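Local coordinates for protein 5'-methylthioadenosine nucleosidase (Arabidopsis thaliana, PDB 2QTG) that is a nucleosidase of the phosphorylase superfamily that forms a two-chain assembly and binds the ligand MTH, at residues H139-P144 with T177-D182; D88-V93 with K199-A204. All coordinates share one frame; numbering follows the deposited sequence.

Contact 1: residues H139-P144 with T177-D182. With MTH (2-(4-amino-pyrrolo[2,3-D]pyrimidin-7-yl)-5-methylsulfanylmethyl-tetrahydro-furan-3,4-diol), chain C.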
loop_
_atom_site.group_PDB
_atom_site.type_symbol
_atom_site.label_atom_id
_atom_site.label_comp_id
_atom_site.label_asym_id
_atom_site.label_seq_id
_atom_site.Cartn_x
_atom_site.Cartn_y
_atom_site.Cartn_z
ATOM N N HIS A 139 10.307 -3.497 6.936
ATOM C CA HIS A 139 10.934 -4.790 7.282
ATOM C C HIS A 139 10.351 -6.015 6.530
ATOM O O HIS A 139 10.889 -7.089 6.618
ATOM C CB HIS A 139 11.002 -5.071 8.794
ATOM C CG HIS A 139 9.749 -4.673 9.542
ATOM N ND1 HIS A 139 8.645 -5.501 9.667
ATOM C CD2 HIS A 139 9.442 -3.538 10.207
ATOM C CE1 HIS A 139 7.692 -4.875 10.363
ATOM N NE2 HIS A 139 8.162 -3.681 10.706
ATOM N N ASP A 140 9.312 -5.819 5.750
ATOM C CA ASP A 140 8.635 -6.950 5.111
ATOM C C ASP A 140 8.527 -6.823 3.585
ATOM O O ASP A 140 7.628 -7.432 2.954
ATOM C CB ASP A 140 7.238 -7.099 5.760
ATOM C CG ASP A 140 6.277 -5.950 5.406
ATOM O OD1 ASP A 140 6.733 -4.838 5.017
ATOM O OD2 ASP A 140 5.026 -6.144 5.582
ATOM N N ARG A 141 9.443 -6.059 2.979
ATOM C CA ARG A 141 9.521 -6.012 1.531
ATOM C C ARG A 141 10.860 -6.623 1.123
ATOM O O ARG A 141 11.754 -5.899 0.744
ATOM C CB ARG A 141 9.433 -4.580 1.020
ATOM C CG ARG A 141 8.022 -4.019 0.797
ATOM C CD ARG A 141 7.224 -3.591 2.026
ATOM N NE ARG A 141 5.966 -2.913 1.630
ATOM C CZ ARG A 141 4.868 -2.733 2.404
ATOM N NH1 ARG A 141 4.822 -3.162 3.691
ATOM N NH2 ARG A 141 3.825 -2.075 1.909
ATOM N N ARG A 142 10.979 -7.943 1.289
ATOM C CA ARG A 142 12.220 -8.667 1.047
ATOM C C ARG A 142 12.230 -9.071 -0.429
ATOM O O ARG A 142 11.417 -9.898 -0.867
ATOM C CB ARG A 142 12.341 -9.896 1.959
ATOM C CG ARG A 142 12.034 -9.629 3.474
ATOM C CD ARG A 142 12.173 -10.930 4.288
ATOM N NE ARG A 142 11.281 -11.943 3.719
ATOM C CZ ARG A 142 10.012 -12.111 4.088
ATOM N NH1 ARG A 142 9.531 -11.420 5.122
ATOM N NH2 ARG A 142 9.256 -13.002 3.444
ATOM N N ILE A 143 13.148 -8.475 -1.197
ATOM C CA ILE A 143 13.270 -8.757 -2.619
ATOM C C ILE A 143 14.747 -9.055 -2.949
ATOM O O ILE A 143 15.479 -8.141 -3.335
ATOM C CB ILE A 143 12.717 -7.594 -3.527
ATOM C CG1 ILE A 143 11.415 -6.991 -2.959
ATOM C CG2 ILE A 143 12.433 -8.118 -4.955
ATOM C CD1 ILE A 143 10.942 -5.642 -3.642
ATOM N N PRO A 144 15.174 -10.315 -2.756
ATOM C CA PRO A 144 16.618 -10.586 -2.765
ATOM C C PRO A 144 17.208 -10.710 -4.178
ATOM O O PRO A 144 17.700 -11.776 -4.588
ATOM C CB PRO A 144 16.742 -11.868 -1.928
ATOM C CG PRO A 144 15.481 -12.550 -2.067
ATOM C CD PRO A 144 14.403 -11.539 -2.443
ATOM N N THR A 177 8.616 -0.239 9.340
ATOM C CA THR A 177 7.213 -0.477 8.983
ATOM C C THR A 177 7.003 -1.843 8.343
ATOM O O THR A 177 7.820 -2.308 7.539
ATOM C CB THR A 177 6.701 0.609 7.969
ATOM O OG1 THR A 177 6.722 1.905 8.575
ATOM C CG2 THR A 177 5.266 0.304 7.462
ATOM N N GLY A 178 5.914 -2.515 8.713
ATOM C CA GLY A 178 5.470 -3.711 7.988
ATOM C C GLY A 178 3.994 -3.958 8.207
ATOM O O GLY A 178 3.425 -3.342 9.107
ATOM N N ASP A 179 3.373 -4.867 7.433
ATOM C CA ASP A 179 1.901 -5.037 7.558
ATOM C C ASP A 179 1.398 -5.980 8.671
ATOM O O ASP A 179 0.195 -6.302 8.704
ATOM C CB ASP A 179 1.252 -5.341 6.196
ATOM C CG ASP A 179 1.111 -4.083 5.340
ATOM O OD1 ASP A 179 0.167 -3.330 5.575
ATOM O OD2 ASP A 179 1.956 -3.839 4.453
ATOM N N SER A 180 2.281 -6.368 9.598
ATOM C CA SER A 180 1.864 -7.311 10.673
ATOM C C SER A 180 2.022 -6.663 12.051
ATOM O O SER A 180 2.982 -5.959 12.279
ATOM C CB SER A 180 2.627 -8.652 10.586
ATOM O OG SER A 180 2.435 -9.262 9.317
ATOM N N LEU A 181 1.031 -6.847 12.935
ATOM C CA LEU A 181 1.094 -6.370 14.304
ATOM C C LEU A 181 2.030 -7.201 15.170
ATOM O O LEU A 181 2.675 -6.681 16.097
ATOM C CB LEU A 181 -0.322 -6.319 14.922
ATOM C CG LEU A 181 -0.418 -6.052 16.433
ATOM C CD1 LEU A 181 0.092 -4.643 16.776
ATOM C CD2 LEU A 181 -1.870 -6.209 16.871
ATOM N N ASP A 182 2.115 -8.492 14.892
ATOM C CA ASP A 182 3.030 -9.320 15.633
ATOM C C ASP A 182 4.419 -9.213 15.006
ATOM O O ASP A 182 4.640 -8.396 14.127
ATOM C CB ASP A 182 2.515 -10.752 15.726
ATOM C CG ASP A 182 2.396 -11.437 14.388
ATOM O OD1 ASP A 182 2.729 -10.861 13.322
ATOM O OD2 ASP A 182 1.965 -12.594 14.432
HETATM C CS MTH C . -4.569 -2.630 15.035
HETATM S "S5'" MTH C . -2.991 -2.931 14.231
HETATM C "C5'" MTH C . -2.050 -1.799 15.217
HETATM C "C4'" MTH C . -2.079 -0.325 14.788
HETATM O "O4'" MTH C . -1.320 0.430 15.764
HETATM C "C2'" MTH C . 0.041 0.126 13.790
HETATM O "O2'" MTH C . 0.788 1.099 13.021
HETATM C "C3'" MTH C . -1.433 -0.023 13.433
HETATM O "O3'" MTH C . -2.049 1.173 12.923
HETATM C "C1'" MTH C . 0.052 0.559 15.275
HETATM N N9 MTH C . 0.906 -0.304 16.066
HETATM C C8 MTH C . 0.882 -0.424 17.351
HETATM C C7 MTH C . 1.847 -1.080 17.822
HETATM C C5 MTH C . 2.375 -1.875 16.945
HETATM C C6 MTH C . 3.318 -2.864 16.985
HETATM N N6 MTH C . 3.807 -3.344 18.162
HETATM N N1 MTH C . 3.672 -3.344 15.755
HETATM C C2 MTH C . 3.147 -2.840 14.587
HETATM N N3 MTH C . 2.208 -1.845 14.562
HETATM C C4 MTH C . 1.834 -1.333 15.760
HETATM O O HOH W 1 4.580 -8.404 7.293
#
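H139, D140 and R141 meet T177, G178 and D179 where the loops following the parallel strands 130-138 and 172-177 run side by side, a good example of neighbouring strand ends joined by charge. The backbone part is small: H139 N donates to T177 O over 2.8 Å, next to the backbone bond of T177 with V137. Van der Waals contact follows. The imidazole, with CG lodged between backbone N and carbonyl carbon (chi1 41°), lays one face over the T177 carbonyl, while its NE2, 3.2 Å from G178 N without a bond, keeps a weak hydrogen bond to S176 O. The bare CA of G178 leaves room first for this ring, whose CE1 lies 3.5 Å from it, and also for the D140 carboxylate.

The ionic part gathers round R141. NH1 makes salt bridges to D140 OD1 at 2.9 Å, in the guanidinium plane and on the syn side of the carboxylate, and to D179 OD2 at 3.0 Å, the latter by a more bent hydrogen bond (139°). D140 OD2 takes D179 N at 2.8 Å from above the carboxylate plane; it also accepts from a water, which in turn accepts from S180 OG. T92 OG1 bonds both R141 NH2 and D179 OD2. R142 carries the loop onward to salt bridges with D182 and D187 of the second subunit.

With D140 OD2 and D179 OD2 4.0 Å apart in a buried place, the shared guanidinium probably offsets their mutual repulsion and fixes both carboxylates.

Contact 2: residues D88-V93 with K199-A204. With MTH (2-(4-amino-pyrrolo[2,3-D]pyrimidin-7-yl)-5-methylsulfanylmethyl-tetrahydro-furan-3,4-diol), chain C.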
loop_
_atom_site.group_PDB
_atom_site.type_symbol
_atom_site.label_atom_id
_atom_site.label_comp_id
_atom_site.label_asym_id
_atom_site.label_seq_id
_atom_site.Cartn_x
_atom_site.Cartn_y
_atom_site.Cartn_z
ATOM N N ASP A 88 -10.918 -0.570 12.040
ATOM C CA ASP A 88 -10.060 0.453 11.412
ATOM C C ASP A 88 -9.153 -0.160 10.338
ATOM O O ASP A 88 -8.479 -1.177 10.562
ATOM C CB ASP A 88 -9.176 1.230 12.420
ATOM C CG ASP A 88 -9.964 2.236 13.245
ATOM O OD1 ASP A 88 -10.426 3.284 12.750
ATOM O OD2 ASP A 88 -10.106 1.970 14.434
ATOM N N SER A 89 -9.149 0.506 9.184
ATOM C CA SER A 89 -8.396 0.097 8.007
ATOM C C SER A 89 -6.865 0.359 8.097
ATOM O O SER A 89 -6.275 1.138 7.317
ATOM C CB SER A 89 -9.030 0.743 6.780
ATOM O OG SER A 89 -10.282 0.120 6.503
ATOM N N VAL A 90 -6.245 -0.316 9.058
ATOM C CA VAL A 90 -4.812 -0.192 9.361
ATOM C C VAL A 90 -3.942 -0.763 8.225
ATOM O O VAL A 90 -4.442 -1.466 7.319
ATOM C CB VAL A 90 -4.430 -0.911 10.715
ATOM C CG1 VAL A 90 -5.067 -0.238 11.911
ATOM C CG2 VAL A 90 -4.833 -2.432 10.684
ATOM N N GLY A 91 -2.646 -0.428 8.244
ATOM C CA GLY A 91 -1.699 -1.026 7.303
ATOM C C GLY A 91 -1.334 -0.130 6.133
ATOM O O GLY A 91 -1.881 0.962 5.973
ATOM N N THR A 92 -0.354 -0.574 5.341
ATOM C CA THR A 92 0.360 0.320 4.417
ATOM C C THR A 92 -0.502 0.746 3.222
ATOM O O THR A 92 -0.412 1.873 2.769
ATOM C CB THR A 92 1.668 -0.316 3.868
ATOM O OG1 THR A 92 1.344 -1.497 3.126
ATOM C CG2 THR A 92 2.687 -0.618 5.005
ATOM N N VAL A 93 -1.381 -0.132 2.746
ATOM C CA VAL A 93 -2.202 0.197 1.569
ATOM C C VAL A 93 -3.200 1.315 1.794
ATOM O O VAL A 93 -3.158 2.309 1.077
ATOM C CB VAL A 93 -2.816 -1.110 0.894
ATOM C CG1 VAL A 93 -3.869 -0.795 -0.144
ATOM C CG2 VAL A 93 -1.679 -1.900 0.239
ATOM N N LYS A 199 8.380 0.518 15.674
ATOM C CA LYS A 199 7.760 -0.490 14.814
ATOM C C LYS A 199 6.297 -0.146 14.608
ATOM O O LYS A 199 5.526 0.026 15.570
ATOM C CB LYS A 199 7.920 -1.893 15.437
ATOM C CG LYS A 199 7.282 -3.034 14.593
ATOM C CD LYS A 199 7.100 -4.312 15.420
ATOM C CE LYS A 199 6.529 -5.444 14.518
ATOM N NZ LYS A 199 5.068 -5.265 14.302
ATOM N N ASP A 200 5.889 -0.066 13.346
ATOM C CA ASP A 200 4.480 0.214 13.049
ATOM C C ASP A 200 4.017 -0.479 11.778
ATOM O O ASP A 200 4.746 -1.325 11.203
ATOM C CB ASP A 200 4.229 1.731 12.986
ATOM C CG ASP A 200 4.673 2.351 11.657
ATOM O OD1 ASP A 200 5.537 1.760 10.973
ATOM O OD2 ASP A 200 4.154 3.419 11.311
ATOM N N MET A 201 2.841 -0.096 11.310
ATOM C CA MET A 201 2.264 -0.715 10.105
ATOM C C MET A 201 1.924 0.270 8.986
ATOM O O MET A 201 1.386 -0.155 7.945
ATOM C CB MET A 201 1.033 -1.551 10.487
ATOM C CG MET A 201 1.387 -2.722 11.419
ATOM S SD MET A 201 -0.066 -3.378 12.329
ATOM C CE MET A 201 -1.060 -4.117 11.042
ATOM N N GLU A 202 2.227 1.569 9.186
ATOM C CA GLU A 202 1.955 2.546 8.135
ATOM C C GLU A 202 3.092 3.474 7.696
ATOM O O GLU A 202 3.070 3.935 6.549
ATOM C CB GLU A 202 0.746 3.441 8.458
ATOM C CG GLU A 202 -0.589 2.743 8.698
ATOM C CD GLU A 202 -0.749 2.189 10.125
ATOM O OE1 GLU A 202 -0.143 2.752 11.054
ATOM O OE2 GLU A 202 -1.540 1.246 10.301
ATOM N N GLY A 203 4.023 3.791 8.605
ATOM C CA GLY A 203 4.909 4.950 8.459
ATOM C C GLY A 203 5.648 5.070 7.143
ATOM O O GLY A 203 5.558 6.104 6.455
ATOM N N ALA A 204 6.386 4.019 6.789
ATOM C CA ALA A 204 7.209 4.062 5.565
ATOM C C ALA A 204 6.411 4.192 4.254
ATOM O O ALA A 204 6.971 4.628 3.228
ATOM C CB ALA A 204 8.199 2.877 5.527
HETATM C CS MTH C . -4.569 -2.630 15.035
HETATM S "S5'" MTH C . -2.991 -2.931 14.231
HETATM C "C5'" MTH C . -2.050 -1.799 15.217
HETATM C "C4'" MTH C . -2.079 -0.325 14.788
HETATM O "O4'" MTH C . -1.320 0.430 15.764
HETATM C "C2'" MTH C . 0.041 0.126 13.790
HETATM O "O2'" MTH C . 0.788 1.099 13.021
HETATM C "C3'" MTH C . -1.433 -0.023 13.433
HETATM O "O3'" MTH C . -2.049 1.173 12.923
HETATM C "C1'" MTH C . 0.052 0.559 15.275
HETATM N N9 MTH C . 0.906 -0.304 16.066
HETATM C C8 MTH C . 0.882 -0.424 17.351
HETATM C C7 MTH C . 1.847 -1.080 17.822
HETATM C C5 MTH C . 2.375 -1.875 16.945
HETATM C C6 MTH C . 3.318 -2.864 16.985
HETATM N N6 MTH C . 3.807 -3.344 18.162
HETATM N N1 MTH C . 3.672 -3.344 15.755
HETATM C C2 MTH C . 3.147 -2.840 14.587
HETATM N N3 MTH C . 2.208 -1.845 14.562
HETATM C C4 MTH C . 1.834 -1.333 15.760
#
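M201 and E202 press against V90, G91 and T92, bringing together the starts of helices 92-106 and 203-212 beside the bound MTH; the second segment shows how a strand-to-helix turn can supply much of a ligand site, with D225 OD1 a further hydrogen-bonding partner of MTH. It begins with K199, whose extended chain turns only at its last torsion to place NZ 2.8 Å from MTH N1, with S180 O and D182 O as further partners. D200 OD2 takes the backbone N of G203 at 2.7 Å, an Asx motif at the helix start, and forms a salt bridge with K221; OD1 bonds T177 OG1.

M201 serves the ligand from backbone and side chain alike. Its N donates to MTH O2' at 2.9 Å, and SD lies 3.5 Å from MTH S5', with CE reaching on to V90 CG2. The M201 carbonyl oxygen faces the other segment, taking a CA-H...O contact from G91 CA at 3.3 Å and touching T92 CG2.

E202, the N-cap residue, bends at chi2 (82°), which curls its carboxylate back to G91. G91 N donates to OE2 at 2.9 Å, nearly straight (170°) and onto the anti lone pair. The same oxygen receives MTH O3' at 2.7 Å, while OE1 receives O2' at 2.7 Å.

One backbone N-H of the 88-93 loop thus probably steadies the carboxylate that holds both ligand hydroxyls, which would make G91 a second-shell support.

Contact 1 sits within the chain loop closed by contact 2, and their centres lie 11 Å apart. Two probable hydrogen bonds join them, the T177 OG1 to D200 OD1 bond at 2.7 Å and the D179 OD2 to T92 OG1 bond at 2.8 Å. G178 O also packs 3.1 Å from M201 CG, bringing the glycine of contact 1 up behind a residue that lines the MTH site. The L181 side chain, from 177-182, touches the MTH base, with CD1 3.6 Å from MTH C5. The dimer completes the pattern: I143 of 139-144 touches the other bound MTH, which lies about 10 Å from the side chain of R141, and I143 of the second subunit packs on M201 here.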